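Local structure of L-hydantoinase (1GKR) at residues F2-K7 with A41-D46; K50-G55 with L389-L394. The protein hydrolyses the ring amide of 5-substituted hydantoins as a zinc-dependent, ATP-independent cyclic amidase, favouring aryl derivatives, with an enantioselectivity that depends on the substrate. One frame throughout, in Å; residues are numbered along the deposited sequence.

Contact 1 of 2, residues F2-K7 with A41-D46; sequences FDVIVK and ASRTID
The carboxylate of Asp46 meets Lys7 across the strand pair through one oxygen: OD2 stands 3.6 Å from Lys7 NZ, a long salt bridge, while OD1 takes hydrogen bonds from the backbone N of Gly48 and from ND2 of Asn8. Three other flat groups turn away: the Asp3 carboxylate, whose OD2 accepts from Asp26 N, the Phe2 ring, which leaves only CB to reach Ala41, and the Arg43 guanidinium, its chain bent at chi2. Lys7 sets out with CG between its backbone N and carbonyl carbon (chi1 49°), and the chain then crosses that of Thr44, CE 3.8 Å from Thr44 CG2, before it bends at chi4 toward Asp46. On the same face, the CG1 branch of Ile5 covers the Ala41 methyl (CG1 to CB 3.7 Å), and Leu23 of strand 16-25 packs beside Ile5. Val4, Val6 and Ile45 take the opposite face, where Val4 CG2, anti to the backbone N, meets Ile45 CG1 at 4.0 Å. Strands 4-7 and 44-46 run parallel, their axes 12° apart. Ile5 and Ile45 supply most of the regular bonding: Ile45 N gives an almost straight bond to Ile5 O (2.8 Å, 176°), and Ile45 O accepts from Lys7 N (2.8 Å). Arg43 O accepts from Ile5 N. Near the corners at Asp3 and at Ser42 and Arg43 the regular pattern breaks: the successive amides Ser42 N and Arg43 N go to the successive carbonyls Phe2 O and Asp3 O. Asp3 and Val4 together face Val24, a classic beta bulge. Strand 2-7 thus lies between antiparallel 16-25 and parallel 44-46, an arrangement belonging to the small beta-sandwich domain that hydantoinases carry beside their metal-binding TIM barrel.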
loop_
_atom_site.group_PDB
_atom_site.type_symbol
_atom_site.label_atom_id
_atom_site.label_comp_id
_atom_site.label_asym_id
_atom_site.label_seq_id
_atom_site.Cartn_x
_atom_site.Cartn_y
_atom_site.Cartn_z
ATOM N N PHE A 2 49.443 -27.579 9.953
ATOM C CA PHE A 2 48.218 -26.979 10.471
ATOM C C PHE A 2 48.000 -27.222 11.955
ATOM O O PHE A 2 48.327 -28.289 12.471
ATOM C CB PHE A 2 47.022 -27.495 9.664
ATOM C CG PHE A 2 47.034 -27.052 8.224
ATOM C CD1 PHE A 2 46.788 -25.723 7.888
ATOM C CD2 PHE A 2 47.326 -27.948 7.209
ATOM C CE1 PHE A 2 46.833 -25.297 6.569
ATOM C CE2 PHE A 2 47.374 -27.528 5.890
ATOM C CZ PHE A 2 47.128 -26.200 5.570
ATOM N N ASP A 3 47.444 -26.225 12.639
ATOM C CA ASP A 3 47.207 -26.349 14.068
ATOM C C ASP A 3 46.128 -27.376 14.341
ATOM O O ASP A 3 46.260 -28.187 15.254
ATOM C CB ASP A 3 46.811 -25.004 14.686
ATOM C CG ASP A 3 47.865 -23.929 14.476
ATOM O OD1 ASP A 3 49.066 -24.270 14.458
ATOM O OD2 ASP A 3 47.498 -22.741 14.342
ATOM N N VAL A 4 45.058 -27.352 13.556
ATOM C CA VAL A 4 43.979 -28.313 13.748
ATOM C C VAL A 4 43.178 -28.515 12.476
ATOM O O VAL A 4 43.063 -27.610 11.649
ATOM C CB VAL A 4 43.019 -27.873 14.895
ATOM C CG1 VAL A 4 42.604 -26.453 14.696
ATOM C CG2 VAL A 4 41.780 -28.767 14.937
ATOM N N ILE A 5 42.647 -29.723 12.324
ATOM C CA ILE A 5 41.829 -30.080 11.183
ATOM C C ILE A 5 40.546 -30.703 11.697
ATOM O O ILE A 5 40.573 -31.646 12.493
ATOM C CB ILE A 5 42.529 -31.105 10.270
ATOM C CG1 ILE A 5 43.600 -30.411 9.439
ATOM C CG2 ILE A 5 41.521 -31.761 9.327
ATOM C CD1 ILE A 5 44.353 -31.360 8.534
ATOM N N VAL A 6 39.418 -30.156 11.263
ATOM C CA VAL A 6 38.125 -30.693 11.656
ATOM C C VAL A 6 37.674 -31.384 10.388
ATOM O O VAL A 6 37.424 -30.723 9.377
ATOM C CB VAL A 6 37.117 -29.581 12.003
ATOM C CG1 VAL A 6 35.873 -30.195 12.595
ATOM C CG2 VAL A 6 37.742 -28.579 12.963
ATOM N N LYS A 7 37.595 -32.708 10.411
ATOM C CA LYS A 7 37.187 -33.386 9.199
ATOM C C LYS A 7 35.836 -34.062 9.208
ATOM O O LYS A 7 35.270 -34.343 10.268
ATOM C CB LYS A 7 38.274 -34.359 8.740
ATOM C CG LYS A 7 38.836 -35.295 9.761
ATOM C CD LYS A 7 40.143 -35.856 9.195
ATOM C CE LYS A 7 40.602 -37.101 9.943
ATOM N NZ LYS A 7 39.597 -38.221 9.872
ATOM N N ALA A 41 48.455 -32.112 10.944
ATOM C CA ALA A 41 47.920 -31.127 11.864
ATOM C C ALA A 41 48.255 -31.565 13.283
ATOM O O ALA A 41 48.241 -32.755 13.583
ATOM C CB ALA A 41 46.410 -31.016 11.689
ATOM N N SER A 42 48.559 -30.608 14.153
ATOM C CA SER A 42 48.890 -30.918 15.543
ATOM C C SER A 42 47.744 -31.652 16.212
ATOM O O SER A 42 47.951 -32.589 16.970
ATOM C CB SER A 42 49.153 -29.641 16.340
ATOM O OG SER A 42 50.083 -28.797 15.689
ATOM N N ARG A 43 46.527 -31.213 15.926
ATOM C CA ARG A 43 45.343 -31.798 16.526
ATOM C C ARG A 43 44.334 -32.116 15.424
ATOM O O ARG A 43 44.249 -31.406 14.432
ATOM C CB ARG A 43 44.779 -30.789 17.546
ATOM C CG ARG A 43 43.371 -31.063 18.102
ATOM C CD ARG A 43 43.323 -32.056 19.281
ATOM N NE ARG A 43 41.980 -32.163 19.875
ATOM C CZ ARG A 43 41.424 -31.259 20.688
ATOM N NH1 ARG A 43 42.084 -30.150 21.035
ATOM N NH2 ARG A 43 40.193 -31.463 21.150
ATOM N N THR A 44 43.586 -33.198 15.590
ATOM C CA THR A 44 42.585 -33.577 14.611
ATOM C C THR A 44 41.235 -33.859 15.257
ATOM O O THR A 44 41.136 -34.605 16.231
ATOM C CB THR A 44 43.037 -34.811 13.806
ATOM O OG1 THR A 44 43.861 -34.379 12.721
ATOM C CG2 THR A 44 41.851 -35.573 13.245
ATOM N N ILE A 45 40.193 -33.243 14.712
ATOM C CA ILE A 45 38.852 -33.442 15.224
ATOM C C ILE A 45 38.032 -34.095 14.124
ATOM O O ILE A 45 38.008 -33.617 12.989
ATOM C CB ILE A 45 38.163 -32.111 15.564
ATOM C CG1 ILE A 45 39.064 -31.227 16.428
ATOM C CG2 ILE A 45 36.846 -32.400 16.254
ATOM C CD1 ILE A 45 39.100 -31.625 17.853
ATOM N N ASP A 46 37.354 -35.184 14.449
ATOM C CA ASP A 46 36.529 -35.847 13.455
ATOM C C ASP A 46 35.087 -35.512 13.772
ATOM O O ASP A 46 34.578 -35.910 14.820
ATOM C CB ASP A 46 36.707 -37.358 13.521
ATOM C CG ASP A 46 36.144 -38.068 12.294
ATOM O OD1 ASP A 46 35.082 -37.647 11.772
ATOM O OD2 ASP A 46 36.767 -39.060 11.858
#

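Contact 2 of 2, residues K50-G55 with L389-L394; sequences KFVMPG and LLILDL
Met53 packs on Leu390 and Leu392 with CG and SD; CB only sets the direction. From CB, a chi1 of 64° puts CG over the neighbouring strand, 3.8 Å from Leu392 CD1 and 4.0 Å from Leu390 CB. The chain runs on extended to SD, which lies 3.7 Å from Leu392 CD2, the two side chains crossing at about a right angle. A bend at chi3 then leaves CE, the tip, 4.2 Å from Leu390 CD1. On the other face Val52 CG1 lies 3.9 Å from Leu389 CB. Three backbone bonds hold the antiparallel strands. Met53 and Leu390 form a hydrogen-bonded pair, N to O in both directions, and Leu392 N gives a nearly straight bond to Phe51 O (2.8 Å, 171°). Beyond it, a water accepts from Phe51 N and gives a weak bond to Leu392 O. The aliphatic part of Lys50 runs beside that carbonyl. Segment 389-394 lies between strand 51-62 and strand 418-428, packing on the latter through Leu389, Leu390 and Ile391; the far edge of strand 51-62 bonds through Val52 to strand 9-13, and helix 357-372 covers Met53 with Leu360, Val361 and Cys365.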
loop_
_atom_site.group_PDB
_atom_site.type_symbol
_atom_site.label_atom_id
_atom_site.label_comp_id
_atom_site.label_asym_id
_atom_site.label_seq_id
_atom_site.Cartn_x
_atom_site.Cartn_y
_atom_site.Cartn_z
ATOM N N LYS A 50 28.694 -34.892 11.221
ATOM C CA LYS A 50 27.646 -34.111 11.872
ATOM C C LYS A 50 27.664 -32.717 11.264
ATOM O O LYS A 50 28.621 -32.335 10.582
ATOM C CB LYS A 50 27.880 -34.014 13.379
ATOM C CG LYS A 50 27.941 -35.356 14.079
ATOM C CD LYS A 50 27.716 -35.215 15.581
ATOM C CE LYS A 50 28.299 -36.393 16.333
ATOM N NZ LYS A 50 29.783 -36.398 16.170
ATOM N N PHE A 51 26.604 -31.958 11.489
ATOM C CA PHE A 51 26.557 -30.606 10.965
ATOM C C PHE A 51 27.531 -29.701 11.709
ATOM O O PHE A 51 27.636 -29.751 12.944
ATOM C CB PHE A 51 25.152 -30.038 11.098
ATOM C CG PHE A 51 24.170 -30.681 10.194
ATOM C CD1 PHE A 51 24.245 -30.481 8.818
ATOM C CD2 PHE A 51 23.191 -31.527 10.702
ATOM C CE1 PHE A 51 23.358 -31.120 7.958
ATOM C CE2 PHE A 51 22.296 -32.175 9.855
ATOM C CZ PHE A 51 22.379 -31.972 8.477
ATOM N N VAL A 52 28.256 -28.885 10.953
ATOM C CA VAL A 52 29.178 -27.937 11.544
ATOM C C VAL A 52 28.710 -26.558 11.086
ATOM O O VAL A 52 28.443 -26.360 9.907
ATOM C CB VAL A 52 30.617 -28.189 11.078
ATOM C CG1 VAL A 52 31.530 -27.067 11.566
ATOM C CG2 VAL A 52 31.102 -29.517 11.626
ATOM N N MET A 53 28.585 -25.616 12.019
ATOM C CA MET A 53 28.136 -24.264 11.686
ATOM C C MET A 53 29.037 -23.227 12.337
ATOM O O MET A 53 29.815 -23.547 13.237
ATOM C CB MET A 53 26.698 -24.043 12.155
ATOM C CG MET A 53 26.532 -24.109 13.654
ATOM S SD MET A 53 24.827 -23.853 14.165
ATOM C CE MET A 53 24.797 -22.122 14.365
ATOM N N PRO A 54 28.956 -21.965 11.882
ATOM C CA PRO A 54 29.805 -20.935 12.487
ATOM C C PRO A 54 29.317 -20.660 13.900
ATOM O O PRO A 54 28.153 -20.931 14.221
ATOM C CB PRO A 54 29.595 -19.726 11.572
ATOM C CG PRO A 54 29.148 -20.343 10.279
ATOM C CD PRO A 54 28.217 -21.420 10.733
ATOM N N GLY A 55 30.202 -20.137 14.741
ATOM C CA GLY A 55 29.800 -19.829 16.092
ATOM C C GLY A 55 28.661 -18.827 16.036
ATOM O O GLY A 55 28.624 -17.963 15.157
ATOM N N LEU A 389 33.656 -22.541 15.298
ATOM C CA LEU A 389 32.657 -23.517 14.892
ATOM C C LEU A 389 31.951 -24.153 16.046
ATOM O O LEU A 389 32.339 -24.034 17.203
ATOM C CB LEU A 389 33.223 -24.709 14.115
ATOM C CG LEU A 389 34.558 -24.968 13.437
ATOM C CD1 LEU A 389 35.407 -23.738 13.362
ATOM C CD2 LEU A 389 35.239 -26.050 14.200
ATOM N N LEU A 390 30.932 -24.900 15.667
ATOM C CA LEU A 390 30.122 -25.666 16.580
ATOM C C LEU A 390 29.890 -26.990 15.856
ATOM O O LEU A 390 29.548 -27.007 14.669
ATOM C CB LEU A 390 28.761 -24.994 16.823
ATOM C CG LEU A 390 28.662 -23.545 17.317
ATOM C CD1 LEU A 390 27.213 -23.217 17.678
ATOM C CD2 LEU A 390 29.541 -23.367 18.529
ATOM N N ILE A 391 30.135 -28.102 16.536
ATOM C CA ILE A 391 29.829 -29.387 15.942
ATOM C C ILE A 391 28.468 -29.639 16.589
ATOM O O ILE A 391 28.338 -29.591 17.808
ATOM C CB ILE A 391 30.832 -30.473 16.349
ATOM C CG1 ILE A 391 32.195 -30.172 15.724
ATOM C CG2 ILE A 391 30.334 -31.833 15.880
ATOM C CD1 ILE A 391 33.269 -31.196 16.027
ATOM N N LEU A 392 27.446 -29.856 15.776
ATOM C CA LEU A 392 26.106 -30.071 16.296
ATOM C C LEU A 392 25.722 -31.528 16.437
ATOM O O LEU A 392 26.351 -32.404 15.876
ATOM C CB LEU A 392 25.085 -29.387 15.388
ATOM C CG LEU A 392 24.676 -27.945 15.685
ATOM C CD1 LEU A 392 25.870 -27.076 15.989
ATOM C CD2 LEU A 392 23.920 -27.424 14.484
ATOM N N ASP A 393 24.680 -31.775 17.211
ATOM C CA ASP A 393 24.159 -33.113 17.384
ATOM C C ASP A 393 22.654 -32.902 17.435
ATOM O O ASP A 393 22.120 -32.451 18.455
ATOM C CB ASP A 393 24.643 -33.731 18.689
ATOM C CG ASP A 393 24.315 -35.209 18.787
ATOM O OD1 ASP A 393 23.176 -35.604 18.457
ATOM O OD2 ASP A 393 25.200 -35.983 19.202
ATOM N N LEU A 394 21.976 -33.192 16.327
ATOM C CA LEU A 394 20.533 -33.015 16.262
ATOM C C LEU A 394 19.767 -34.241 16.722
ATOM O O LEU A 394 18.559 -34.348 16.522
ATOM C CB LEU A 394 20.093 -32.638 14.841
ATOM C CG LEU A 394 20.457 -31.248 14.307
ATOM C CD1 LEU A 394 20.613 -30.260 15.458
ATOM C CD2 LEU A 394 21.743 -31.329 13.548
HETATM O O HOH W 1 24.707 -32.914 13.534
#

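How the contacts relate
Contact 1 lies at the periphery of the chain and is partly buried, with a charged pair and exposed Ser42 and Thr44 at its edges; contact 2 is buried and mostly apolar, backed by a helix, with Lys50, Asp393 and a water at one end. One pairs strands parallel, the other antiparallel. They are consecutive along the chain, strand 44-46 being followed by strand 51-62, and their centres are 16 Å apart. Their apolar faces meet: Val6 CG2 packs on Leu389 CD2 at 3.8 Å, and Ile45 CG2 on Ile391 CD1 at 3.8 Å. Neither touches the zinc site, although strand 51-62 goes on to the zinc ligands His60 and His62.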